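Local coordinates for protein aquaporin aqpM (Methanothermobacter marburgensis str. Marburg, PDB 2F2B) that forms a tetrameric membrane channel that lets water flow in either direction along an osmotic gradient and also shows a transient glycerol flux, at residues A[80-85]-A[198-203]; A[159-164]-A[177-182]; A[29-34]-A[124-129]; A[135-140]-A[223-228]; A[54-59]-A[186-191]. All blocks are in the same frame, centred on the assembly; numbering follows the deposited sequence.

Four of the five contacts are buried, and interaction 3 alone lies on the surface, where the end of helix 4-33 meets a short helical turn. Interaction 1, nearest the chain centre, is also the one contact whose two segments hydrogen-bond to each other, through asparagine side chains at two helix starts. Interactions 2 and 5 share helix 175-194, packing it against helix 143-166 and helix 52-73 respectively; the first is built on isoleucines and two threonines, the second on glycines and a tryptophan. Interaction 4 lays a loop on a tyrosine of helix 224-243 and touches both interaction 1, through Thr-135 and Thr-203, and interaction 5, through Phe-138. Interactions 2, 3 and 5 also meet neighbouring subunits.

Interaction 1. Residues A[80-85]-A[198-203]; sequences HINPAV and LNPART. With GOL (glycerol), chain B.
The side-chain amides of Asn-82 and Asn-199 lie face against face, their planes only 9° apart and their CG atoms separated by 3.4 Å. The side chains come from opposite directions, each CG anti to its backbone N (chi1 -175° in Asn-82), which carries each amide to the other segment. Asn-199 ND2 donates to Ile-81 O at 2.9 Å, in the carbonyl plane and on a lone pair; Asn-82 ND2 donates to Leu-198 O at 2.8 Å, tilted 31° from that carbonyl's plane. Each nitrogen also bonds the bound glycerol, probably from the crystallisation liquor: Asn-82 ND2 to its O2 at 3.1 Å, Asn-199 ND2 to its O3 at 3.2 Å. At the other end of each amide the oxygen caps a helix. Asn-82 OD1 takes Ala-84 N at 2.9 Å, while Asn-199 OD1 takes Arg-202 N at 3.0 Å and, more weakly, Ala-201 N. Bonds at both ends thus fix the rotation of both amides. Proline and alanine suit the first turns, being compact enough to pack together, as Pro-83 CD does against Ala-201 CB at 3.6 Å. The helix starts probably polarise the amides, strengthening their N-H groups as donors. This pairing of two N-capping asparagines, where half-helices 83-91 and 200-214 meet by their N-termini, is the twin NPA motif of the aquaporin pore.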
# COMPACT_ATOMS: atom_id res chain seq x y z
N HIS A 80 -12.36 18.74 6.36
CA HIS A 80 -13.53 17.88 6.27
C HIS A 80 -13.65 17.36 4.84
O HIS A 80 -13.87 16.16 4.62
CB HIS A 80 -14.82 18.65 6.60
CG HIS A 80 -14.87 19.20 7.99
ND1 HIS A 80 -16.00 19.81 8.49
CD2 HIS A 80 -13.94 19.27 8.97
CE1 HIS A 80 -15.76 20.23 9.72
NE2 HIS A 80 -14.52 19.91 10.03
N ILE A 81 -13.53 18.29 3.89
CA ILE A 81 -13.63 18.04 2.44
C ILE A 81 -14.70 17.02 2.06
O ILE A 81 -14.56 16.29 1.07
CB ILE A 81 -12.25 17.63 1.85
CG1 ILE A 81 -11.76 16.31 2.47
CG2 ILE A 81 -11.23 18.74 2.12
CD1 ILE A 81 -10.46 15.78 1.85
N ASN A 82 -15.79 17.03 2.82
CA ASN A 82 -16.89 16.10 2.63
C ASN A 82 -18.12 16.62 3.39
O ASN A 82 -18.10 16.70 4.61
CB ASN A 82 -16.49 14.74 3.20
CG ASN A 82 -17.52 13.66 2.95
OD1 ASN A 82 -18.70 13.94 2.74
ND2 ASN A 82 -17.07 12.41 2.99
N PRO A 83 -19.19 16.99 2.67
CA PRO A 83 -20.40 17.49 3.33
C PRO A 83 -20.96 16.54 4.39
O PRO A 83 -21.51 16.97 5.40
CB PRO A 83 -21.37 17.70 2.17
CG PRO A 83 -20.45 18.08 1.04
CD PRO A 83 -19.31 17.10 1.20
N ALA A 84 -20.83 15.23 4.15
CA ALA A 84 -21.33 14.25 5.10
C ALA A 84 -20.53 14.26 6.40
O ALA A 84 -21.08 13.99 7.47
CB ALA A 84 -21.29 12.85 4.47
N VAL A 85 -19.23 14.56 6.32
CA VAL A 85 -18.39 14.62 7.51
C VAL A 85 -18.75 15.88 8.30
O VAL A 85 -18.88 15.84 9.53
CB VAL A 85 -16.89 14.65 7.14
CG1 VAL A 85 -16.05 14.96 8.38
CG2 VAL A 85 -16.49 13.30 6.55
N LEU A 198 -19.18 8.13 -0.81
CA LEU A 198 -19.07 8.47 0.61
C LEU A 198 -19.01 9.98 0.79
O LEU A 198 -18.79 10.46 1.90
CB LEU A 198 -17.78 7.88 1.21
CG LEU A 198 -17.30 6.50 0.77
CD1 LEU A 198 -15.99 6.18 1.50
CD2 LEU A 198 -18.36 5.45 1.08
N ASN A 199 -19.26 10.72 -0.28
CA ASN A 199 -19.08 12.16 -0.25
C ASN A 199 -19.96 12.90 -1.27
O ASN A 199 -19.73 12.80 -2.47
CB ASN A 199 -17.60 12.39 -0.57
CG ASN A 199 -17.16 13.82 -0.41
OD1 ASN A 199 -17.90 14.76 -0.69
ND2 ASN A 199 -15.92 13.99 0.03
N PRO A 200 -20.96 13.66 -0.80
CA PRO A 200 -21.84 14.39 -1.73
C PRO A 200 -21.12 15.34 -2.69
O PRO A 200 -21.54 15.50 -3.84
CB PRO A 200 -22.80 15.13 -0.79
CG PRO A 200 -22.88 14.21 0.40
CD PRO A 200 -21.42 13.82 0.59
N ALA A 201 -20.04 15.97 -2.23
CA ALA A 201 -19.30 16.90 -3.08
C ALA A 201 -18.47 16.16 -4.12
O ALA A 201 -18.39 16.57 -5.28
CB ALA A 201 -18.38 17.79 -2.22
N ARG A 202 -17.86 15.05 -3.71
CA ARG A 202 -17.04 14.24 -4.61
C ARG A 202 -17.87 13.69 -5.77
O ARG A 202 -17.34 13.38 -6.83
CB ARG A 202 -16.38 13.10 -3.82
CG ARG A 202 -15.68 12.04 -4.67
CD ARG A 202 -16.60 10.85 -4.91
NE ARG A 202 -15.97 9.78 -5.68
CZ ARG A 202 -15.90 9.75 -7.01
NH1 ARG A 202 -16.43 10.73 -7.73
NH2 ARG A 202 -15.33 8.72 -7.62
N THR A 203 -19.18 13.59 -5.56
CA THR A 203 -20.06 13.11 -6.63
C THR A 203 -20.55 14.31 -7.45
O THR A 203 -20.63 14.24 -8.67
CB THR A 203 -21.28 12.35 -6.06
OG1 THR A 203 -20.84 11.15 -5.40
CG2 THR A 203 -22.24 11.97 -7.18
C1 GOL B . -12.35 12.14 3.01
O1 GOL B . -11.42 12.83 4.13
C2 GOL B . -13.74 12.09 3.04
O2 GOL B . -14.21 12.44 4.24
C3 GOL B . -14.17 11.77 1.96
O3 GOL B . -14.25 11.33 0.47

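Interaction 2. Residues A[159-164]-A[177-182]; sequences ITIMGI and IIIGLT
Ile-178 meets Thr-160 where two antiparallel transmembrane helices, 143-166 and 175-194, run side by side; their short segments are 168° apart in direction, with axes 9.9 Å from each other at closest approach. This is a helical hairpin of the aquaporin bundle. The methyl CG2 of Ile-178 lies 3.9 Å from Thr-160 CG2, and its CB faces Ile-164 CG1 more loosely. Next comes Ile-179, whose extended chain reaches across the gap and supplies about half of its segment's buried surface. Its CG1 is beside the backbone N (chi1 -67°), which sends CD1 out to Ile-161 CG1 at 3.8 Å, the two side chains crossing at about a right angle. The same CG1 also rests 4.0 Å from Ile-164 CG2, so one isoleucine fills the notch between two residues of the opposing helix. Branched aliphatic residues suit this place because they present broad apolar flanks and have no polar ends to satisfy. Helix 52-73 of a second subunit adds to the packing, its Ala-68 touching both threonines and its Tyr-71 touching Ile-164 and Ile-178. One turn beyond Ile-178, Thr-182 slides past Thr-160 in the opposite sense, each methyl facing the other's oxygen: Thr-160 CG2 is 3.7 Å from Thr-182 OG1, while Thr-160 OG1 itself bonds Leu-156 O. Thr-182 OG1 bends back to donate to Ile-178 O at 2.7 Å, reaching that carbonyl from the face opposite to Thr-182 N.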
# COMPACT_ATOMS: atom_id res chain seq x y z
N ILE A 159 -17.08 6.68 11.60
CA ILE A 159 -16.76 6.14 12.92
C ILE A 159 -15.24 6.14 13.11
O ILE A 159 -14.74 6.30 14.23
CB ILE A 159 -17.36 4.73 13.14
CG1 ILE A 159 -17.48 4.45 14.65
CG2 ILE A 159 -16.50 3.65 12.47
CD1 ILE A 159 -18.29 3.21 15.00
N THR A 160 -14.50 5.98 12.02
CA THR A 160 -13.04 6.00 12.08
C THR A 160 -12.61 7.44 12.38
O THR A 160 -11.74 7.67 13.22
CB THR A 160 -12.42 5.52 10.75
OG1 THR A 160 -12.84 4.17 10.50
CG2 THR A 160 -10.89 5.57 10.81
N ILE A 161 -13.23 8.40 11.71
CA ILE A 161 -12.90 9.81 11.94
C ILE A 161 -13.15 10.17 13.40
O ILE A 161 -12.36 10.88 14.02
CB ILE A 161 -13.74 10.73 11.00
CG1 ILE A 161 -13.20 10.63 9.57
CG2 ILE A 161 -13.70 12.18 11.50
CD1 ILE A 161 -14.05 11.35 8.53
N MET A 162 -14.24 9.66 13.97
CA MET A 162 -14.57 9.94 15.37
C MET A 162 -13.48 9.41 16.29
O MET A 162 -13.03 10.10 17.21
CB MET A 162 -15.91 9.30 15.75
CG MET A 162 -17.13 9.93 15.11
SD MET A 162 -17.38 11.66 15.61
CE MET A 162 -17.85 11.46 17.33
N GLY A 163 -13.05 8.17 16.05
CA GLY A 163 -12.04 7.57 16.90
C GLY A 163 -10.61 8.07 16.77
O GLY A 163 -9.90 8.17 17.77
N ILE A 164 -10.20 8.42 15.55
CA ILE A 164 -8.82 8.86 15.33
C ILE A 164 -8.60 10.37 15.19
O ILE A 164 -7.47 10.84 15.35
CB ILE A 164 -8.23 8.14 14.08
CG1 ILE A 164 -6.70 8.18 14.13
CG2 ILE A 164 -8.71 8.82 12.80
CD1 ILE A 164 -6.10 7.48 15.33
N ILE A 177 -3.28 9.67 7.74
CA ILE A 177 -3.01 8.43 7.04
C ILE A 177 -4.09 7.37 7.27
O ILE A 177 -4.47 6.66 6.34
CB ILE A 177 -1.60 7.87 7.39
CG1 ILE A 177 -1.27 6.68 6.47
CG2 ILE A 177 -1.52 7.45 8.85
CD1 ILE A 177 -1.29 7.04 4.99
N ILE A 178 -4.61 7.27 8.49
CA ILE A 178 -5.63 6.26 8.76
C ILE A 178 -6.93 6.57 8.02
O ILE A 178 -7.56 5.68 7.45
CB ILE A 178 -5.90 6.14 10.28
CG1 ILE A 178 -4.61 5.67 10.98
CG2 ILE A 178 -7.05 5.17 10.54
CD1 ILE A 178 -3.93 4.46 10.31
N ILE A 179 -7.34 7.84 8.01
CA ILE A 179 -8.56 8.21 7.31
C ILE A 179 -8.41 7.94 5.81
O ILE A 179 -9.31 7.37 5.18
CB ILE A 179 -8.91 9.70 7.56
CG1 ILE A 179 -9.29 9.89 9.03
CG2 ILE A 179 -10.07 10.13 6.66
CD1 ILE A 179 -9.48 11.34 9.45
N GLY A 180 -7.27 8.31 5.24
CA GLY A 180 -7.05 8.07 3.83
C GLY A 180 -7.06 6.60 3.46
O GLY A 180 -7.69 6.19 2.48
N LEU A 181 -6.36 5.77 4.24
CA LEU A 181 -6.31 4.35 3.94
C LEU A 181 -7.68 3.69 4.14
O LEU A 181 -8.03 2.76 3.44
CB LEU A 181 -5.25 3.65 4.81
CG LEU A 181 -3.81 4.10 4.53
CD1 LEU A 181 -2.85 3.34 5.45
CD2 LEU A 181 -3.45 3.84 3.06
N THR A 182 -8.45 4.20 5.10
CA THR A 182 -9.78 3.65 5.33
C THR A 182 -10.63 3.87 4.08
O THR A 182 -11.35 2.97 3.64
CB THR A 182 -10.44 4.30 6.55
OG1 THR A 182 -9.66 4.00 7.71
CG2 THR A 182 -11.85 3.76 6.76

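Interaction 3. Residues A[29-34]-A[124-129]; sequences TLMIAS and IGAATV
Met-31 lays the end of its side chain on the backbone of Gly-125 and Ala-126, with SD 3.6 Å from Ala-126 CA. The chain leaves the helix extended and then bends at its last torsion (chi3 80°), which folds CE over the peptide link, 3.8 Å from Ala-126 N. A flexible thioether suits this place because it can mould itself to a bare stretch of main chain; glycine suits the other side, having no side chain on the flank that the methionine methyl approaches. Ala-126 CB adds a looser touch to the sulphur. The contact joins the end of transmembrane helix 4-33 to the single helical turn 125-128, which follows helix 100-122 on the predicted extracellular side of the aquaporin fold. Val-129, on the surface just after that turn, supplies the second half, its branched apolar shape letting one methyl reach a backbone. Its CG1 lies opposite the backbone N (chi1 176°), which carries it to the C-terminal end of helix 4-33, 3.7 Å from Leu-30 O and 4.0 Å from Ser-34 CB. In return Leu-30 CD1 comes within 3.8 Å of Val-129 O. No hydrogen bond joins the two segments. A third subunit adds to this packing, its Phe-42 on Met-31 and its Asn-40 on Ser-34, while Phe-118 and Leu-132 of the same chain lie against Ala-126.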
# COMPACT_ATOMS: atom_id res chain seq x y z
N THR A 29 -8.09 5.06 -15.61
CA THR A 29 -8.20 3.60 -15.72
C THR A 29 -9.05 3.22 -16.93
O THR A 29 -8.69 2.36 -17.73
CB THR A 29 -8.83 3.00 -14.46
OG1 THR A 29 -8.06 3.38 -13.31
CG2 THR A 29 -8.88 1.47 -14.55
N LEU A 30 -10.20 3.88 -17.06
CA LEU A 30 -11.11 3.60 -18.16
C LEU A 30 -10.49 4.01 -19.50
O LEU A 30 -10.72 3.36 -20.52
CB LEU A 30 -12.44 4.33 -17.94
CG LEU A 30 -13.32 3.75 -16.82
CD1 LEU A 30 -14.51 4.66 -16.56
CD2 LEU A 30 -13.79 2.35 -17.22
N MET A 31 -9.70 5.08 -19.49
CA MET A 31 -9.06 5.54 -20.72
C MET A 31 -8.00 4.56 -21.21
O MET A 31 -7.89 4.32 -22.42
CB MET A 31 -8.44 6.92 -20.50
CG MET A 31 -9.46 8.03 -20.29
SD MET A 31 -8.70 9.59 -19.77
CE MET A 31 -8.11 10.23 -21.36
N ILE A 32 -7.22 3.98 -20.30
CA ILE A 32 -6.19 3.03 -20.73
C ILE A 32 -6.75 1.64 -21.00
O ILE A 32 -6.08 0.81 -21.61
CB ILE A 32 -5.03 2.92 -19.70
CG1 ILE A 32 -5.54 2.35 -18.38
CG2 ILE A 32 -4.39 4.29 -19.50
CD1 ILE A 32 -4.43 2.01 -17.40
N ALA A 33 -7.98 1.38 -20.56
CA ALA A 33 -8.60 0.08 -20.78
C ALA A 33 -9.55 0.12 -21.98
O ALA A 33 -10.03 -0.92 -22.44
CB ALA A 33 -9.37 -0.35 -19.54
N SER A 34 -9.82 1.32 -22.48
CA SER A 34 -10.73 1.50 -23.62
C SER A 34 -10.33 0.64 -24.81
O SER A 34 -9.17 0.64 -25.24
CB SER A 34 -10.76 2.97 -24.04
OG SER A 34 -11.72 3.19 -25.06
N ILE A 124 -10.68 15.69 -23.36
CA ILE A 124 -12.10 15.37 -23.38
C ILE A 124 -12.42 13.90 -23.10
O ILE A 124 -13.48 13.58 -22.56
CB ILE A 124 -12.74 15.78 -24.74
CG1 ILE A 124 -14.26 15.68 -24.65
CG2 ILE A 124 -12.21 14.88 -25.85
CD1 ILE A 124 -14.88 16.64 -23.64
N GLY A 125 -11.50 13.01 -23.46
CA GLY A 125 -11.71 11.59 -23.22
C GLY A 125 -11.91 11.23 -21.76
O GLY A 125 -12.52 10.21 -21.43
N ALA A 126 -11.41 12.08 -20.86
CA ALA A 126 -11.55 11.82 -19.43
C ALA A 126 -13.03 11.82 -19.06
O ALA A 126 -13.44 11.20 -18.08
CB ALA A 126 -10.81 12.89 -18.63
N ALA A 127 -13.84 12.53 -19.85
CA ALA A 127 -15.27 12.61 -19.60
C ALA A 127 -16.06 11.67 -20.51
O ALA A 127 -16.93 10.94 -20.04
CB ALA A 127 -15.75 14.05 -19.79
N THR A 128 -15.77 11.69 -21.81
CA THR A 128 -16.50 10.85 -22.76
C THR A 128 -16.21 9.36 -22.61
O THR A 128 -17.07 8.53 -22.91
CB THR A 128 -16.22 11.28 -24.22
OG1 THR A 128 -14.82 11.19 -24.51
CG2 THR A 128 -16.69 12.71 -24.45
N VAL A 129 -15.02 9.02 -22.14
CA VAL A 129 -14.64 7.63 -21.94
C VAL A 129 -14.56 7.30 -20.45
O VAL A 129 -15.10 6.29 -19.99
CB VAL A 129 -13.27 7.32 -22.60
CG1 VAL A 129 -12.85 5.88 -22.30
CG2 VAL A 129 -13.36 7.53 -24.11

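Interaction 4. Residues A[135-140]-A[223-228]; sequences TAPFPG and SIYVIG
Tyr-225 OH is hydrogen-bonded to Ser-194 O, which satisfies the polar end of this buried ring, and also lies against the loop, 3.2 Å from Ala-136 CA and 3.5 Å from the ring atom CD of Pro-137. Neither nearby loop nitrogen bonds it: Ala-136 N is badly angled and Pro-137 N has no hydrogen to give. The ring itself is sandwiched. Over the centre of one face stands Thr-135 OG1, 3.5 Å above the plane, and over the opposite face lies the methyl CG2 of Ile-224, from the residue just before the tyrosine. Thr-135 also makes a CH-pi contact, its CB being 4.2 Å from the ring centroid and 24° off the normal. A chi1 of 56° swings OG1 between the backbone N and the carbonyl carbon, and from there it bonds Thr-203 OG1. The carbonyl oxygen of the same residue is also close, Thr-135 O being 3.3 Å from Tyr-225 CE2, and it too has a separate partner in Tyr-207 OH. Pro-137 and Ile-224 add an apolar patch as Pro-137 CG and Ile-224 CD1 approach to 3.8 Å. Proline suits an irregular loop here because it offers hydrocarbon without a donor that would need pairing. On the predicted extracellular side of the aquaporin fold, the loop between helices 125-128 and 143-166 is thus laid on the start of helix 224-243; Thr-135 also touches Arg-202, which follows the second NPA motif, and Thr-203 and Tyr-207 of helix 200-214 lie beside the tyrosine, with Glu-150 of helix 143-166 against it.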
# COMPACT_ATOMS: atom_id res chain seq x y z
N THR A 135 -19.63 8.74 -9.81
CA THR A 135 -20.17 7.57 -9.12
C THR A 135 -21.63 7.31 -9.49
O THR A 135 -22.46 8.21 -9.43
CB THR A 135 -20.10 7.75 -7.58
OG1 THR A 135 -20.79 8.95 -7.20
CG2 THR A 135 -18.64 7.84 -7.12
N ALA A 136 -21.93 6.07 -9.87
CA ALA A 136 -23.29 5.67 -10.22
C ALA A 136 -23.43 4.17 -10.00
O ALA A 136 -22.44 3.44 -10.03
CB ALA A 136 -23.58 6.01 -11.69
N PRO A 137 -24.66 3.69 -9.75
CA PRO A 137 -24.83 2.25 -9.53
C PRO A 137 -24.27 1.46 -10.70
O PRO A 137 -24.47 1.82 -11.87
CB PRO A 137 -26.35 2.11 -9.40
CG PRO A 137 -26.76 3.42 -8.81
CD PRO A 137 -25.93 4.41 -9.60
N PHE A 138 -23.56 0.38 -10.41
CA PHE A 138 -22.99 -0.45 -11.46
C PHE A 138 -24.06 -1.38 -12.05
O PHE A 138 -25.17 -1.46 -11.53
CB PHE A 138 -21.79 -1.24 -10.91
CG PHE A 138 -20.50 -0.47 -10.99
CD1 PHE A 138 -20.34 0.73 -10.31
CD2 PHE A 138 -19.46 -0.93 -11.80
CE1 PHE A 138 -19.16 1.48 -10.43
CE2 PHE A 138 -18.27 -0.19 -11.93
CZ PHE A 138 -18.13 1.02 -11.24
N PRO A 139 -23.74 -2.07 -13.16
CA PRO A 139 -24.71 -2.97 -13.79
C PRO A 139 -25.36 -3.98 -12.85
O PRO A 139 -24.67 -4.73 -12.14
CB PRO A 139 -23.90 -3.64 -14.89
CG PRO A 139 -22.95 -2.54 -15.29
CD PRO A 139 -22.49 -2.02 -13.94
N GLY A 140 -26.69 -4.01 -12.84
CA GLY A 140 -27.41 -4.94 -11.98
C GLY A 140 -27.66 -4.44 -10.57
O GLY A 140 -28.40 -5.07 -9.81
N SER A 223 -29.44 11.66 -5.42
CA SER A 223 -29.99 11.49 -4.07
C SER A 223 -29.31 10.34 -3.32
O SER A 223 -29.20 10.37 -2.09
CB SER A 223 -31.51 11.25 -4.14
OG SER A 223 -31.82 10.12 -4.92
N ILE A 224 -28.85 9.33 -4.05
CA ILE A 224 -28.16 8.20 -3.44
C ILE A 224 -26.92 8.69 -2.71
O ILE A 224 -26.64 8.28 -1.58
CB ILE A 224 -27.69 7.19 -4.51
CG1 ILE A 224 -28.90 6.49 -5.14
CG2 ILE A 224 -26.72 6.18 -3.91
CD1 ILE A 224 -28.54 5.64 -6.34
N TYR A 225 -26.18 9.57 -3.37
CA TYR A 225 -24.93 10.11 -2.86
C TYR A 225 -25.04 11.30 -1.93
O TYR A 225 -24.03 11.88 -1.51
CB TYR A 225 -24.03 10.41 -4.06
CG TYR A 225 -23.88 9.18 -4.93
CD1 TYR A 225 -23.12 8.09 -4.49
CD2 TYR A 225 -24.59 9.05 -6.13
CE1 TYR A 225 -23.08 6.91 -5.22
CE2 TYR A 225 -24.56 7.86 -6.86
CZ TYR A 225 -23.80 6.80 -6.40
OH TYR A 225 -23.77 5.62 -7.10
N VAL A 226 -26.27 11.67 -1.61
CA VAL A 226 -26.52 12.76 -0.67
C VAL A 226 -27.08 12.10 0.59
O VAL A 226 -26.51 12.22 1.67
CB VAL A 226 -27.56 13.77 -1.21
CG1 VAL A 226 -27.87 14.81 -0.15
CG2 VAL A 226 -27.02 14.44 -2.47
N ILE A 227 -28.18 11.38 0.42
CA ILE A 227 -28.83 10.71 1.55
C ILE A 227 -27.97 9.59 2.14
O ILE A 227 -27.81 9.51 3.36
CB ILE A 227 -30.19 10.11 1.12
CG1 ILE A 227 -31.08 11.21 0.54
CG2 ILE A 227 -30.88 9.48 2.32
CD1 ILE A 227 -32.40 10.70 -0.02
N GLY A 228 -27.42 8.73 1.29
CA GLY A 228 -26.60 7.63 1.77
C GLY A 228 -25.46 8.06 2.68
O GLY A 228 -25.38 7.61 3.83

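Interaction 5. Residues A[54-59]-A[186-191]; sequences DWVAIG and IITTLG
Trp-55 lays its six-membered ring flat on Gly-191, and this is the tight part of the contact. Gly-191 CA makes a CH-pi contact 3.7 Å from the ring centroid and 21° off its normal, while Gly-191 C sits 3.2 Å above the plane towards the rim. A second close fit pairs Gly-59 with Ile-187: Gly-59 CA is 3.8 Å from Ile-187 CG2. Glycine on both helices lets backbone meet side chain directly where two transmembrane helices of the aquaporin bundle, 52-73 and 175-194, cross; the axes of their short segments come within 7.8 Å, at 133° between their directions. Beside this glycine contact, Val-56 and Thr-188 point the same way, Thr-188 OG1 lying 3.5 Å from Val-56 CG2. The looser margin is at Ile-58, whose CG2 is 4.4 Å from Ile-187 CG2; it too is buried, covered by helix 4-33 and by Leu-52 of a third subunit. No hydrogen bond joins the two segments. Thr-188 OG1, beside its backbone N (chi1 -58°), is spent on Ala-184 O of its own helix, and Trp-55 NE1 reaches Asn-192 OD1. The chemistry therefore implies that shape carries this helix crossing, with the indole N-H as a polar link at its end.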
# COMPACT_ATOMS: atom_id res chain seq x y z
N ASP A 54 -7.03 -2.82 -9.90
CA ASP A 54 -7.44 -1.52 -10.44
C ASP A 54 -8.22 -0.75 -9.38
O ASP A 54 -8.07 0.46 -9.25
CB ASP A 54 -8.35 -1.70 -11.66
CG ASP A 54 -7.57 -1.98 -12.93
OD1 ASP A 54 -8.20 -2.48 -13.90
OD2 ASP A 54 -6.36 -1.69 -12.98
N TRP A 55 -9.06 -1.47 -8.64
CA TRP A 55 -9.86 -0.83 -7.61
C TRP A 55 -9.06 -0.36 -6.41
O TRP A 55 -9.33 0.71 -5.88
CB TRP A 55 -10.99 -1.77 -7.17
CG TRP A 55 -12.19 -1.69 -8.08
CD1 TRP A 55 -12.71 -2.69 -8.85
CD2 TRP A 55 -13.00 -0.54 -8.32
NE1 TRP A 55 -13.80 -2.23 -9.55
CE2 TRP A 55 -14.00 -0.91 -9.24
CE3 TRP A 55 -12.98 0.78 -7.84
CZ2 TRP A 55 -14.98 -0.02 -9.70
CZ3 TRP A 55 -13.95 1.67 -8.30
CH2 TRP A 55 -14.94 1.26 -9.22
N VAL A 56 -8.06 -1.13 -5.98
CA VAL A 56 -7.27 -0.67 -4.84
C VAL A 56 -6.37 0.49 -5.30
O VAL A 56 -6.03 1.37 -4.51
CB VAL A 56 -6.43 -1.81 -4.20
CG1 VAL A 56 -5.24 -2.17 -5.08
CG2 VAL A 56 -5.97 -1.39 -2.80
N ALA A 57 -6.00 0.50 -6.58
CA ALA A 57 -5.17 1.58 -7.11
C ALA A 57 -5.99 2.87 -7.09
O ALA A 57 -5.50 3.93 -6.68
CB ALA A 57 -4.72 1.26 -8.54
N ILE A 58 -7.25 2.80 -7.54
CA ILE A 58 -8.11 3.99 -7.51
C ILE A 58 -8.33 4.37 -6.05
O ILE A 58 -8.25 5.54 -5.69
CB ILE A 58 -9.47 3.70 -8.20
CG1 ILE A 58 -9.25 3.53 -9.71
CG2 ILE A 58 -10.45 4.85 -7.92
CD1 ILE A 58 -10.43 2.92 -10.46
N GLY A 59 -8.59 3.37 -5.21
CA GLY A 59 -8.80 3.64 -3.80
C GLY A 59 -7.62 4.37 -3.18
O GLY A 59 -7.81 5.29 -2.37
N ILE A 186 -12.47 1.09 1.59
CA ILE A 186 -13.90 1.13 1.31
C ILE A 186 -14.13 1.14 -0.20
O ILE A 186 -15.01 0.44 -0.71
CB ILE A 186 -14.56 2.37 1.98
CG1 ILE A 186 -14.46 2.23 3.50
CG2 ILE A 186 -16.04 2.48 1.55
CD1 ILE A 186 -14.77 3.51 4.27
N ILE A 187 -13.32 1.92 -0.93
CA ILE A 187 -13.46 1.99 -2.38
C ILE A 187 -13.12 0.64 -3.02
O ILE A 187 -13.75 0.22 -3.99
CB ILE A 187 -12.55 3.10 -2.97
CG1 ILE A 187 -13.13 4.48 -2.60
CG2 ILE A 187 -12.44 2.96 -4.50
CD1 ILE A 187 -12.19 5.65 -2.91
N THR A 188 -12.11 -0.04 -2.48
CA THR A 188 -11.72 -1.33 -3.03
C THR A 188 -12.90 -2.30 -3.00
O THR A 188 -13.12 -3.04 -3.96
CB THR A 188 -10.52 -1.91 -2.24
OG1 THR A 188 -9.43 -0.99 -2.29
CG2 THR A 188 -10.07 -3.24 -2.84
N THR A 189 -13.66 -2.28 -1.91
CA THR A 189 -14.81 -3.17 -1.77
C THR A 189 -16.08 -2.71 -2.49
O THR A 189 -16.69 -3.47 -3.24
CB THR A 189 -15.18 -3.36 -0.28
OG1 THR A 189 -14.05 -3.86 0.45
CG2 THR A 189 -16.34 -4.35 -0.13
N LEU A 190 -16.45 -1.46 -2.26
CA LEU A 190 -17.68 -0.88 -2.81
C LEU A 190 -17.61 -0.15 -4.15
O LEU A 190 -18.65 0.23 -4.70
CB LEU A 190 -18.28 0.06 -1.76
CG LEU A 190 -19.39 -0.41 -0.79
CD1 LEU A 190 -19.42 -1.91 -0.66
CD2 LEU A 190 -19.20 0.28 0.55
N GLY A 191 -16.41 0.03 -4.68
CA GLY A 191 -16.27 0.74 -5.95
C GLY A 191 -17.13 0.17 -7.07
O GLY A 191 -17.82 0.92 -7.76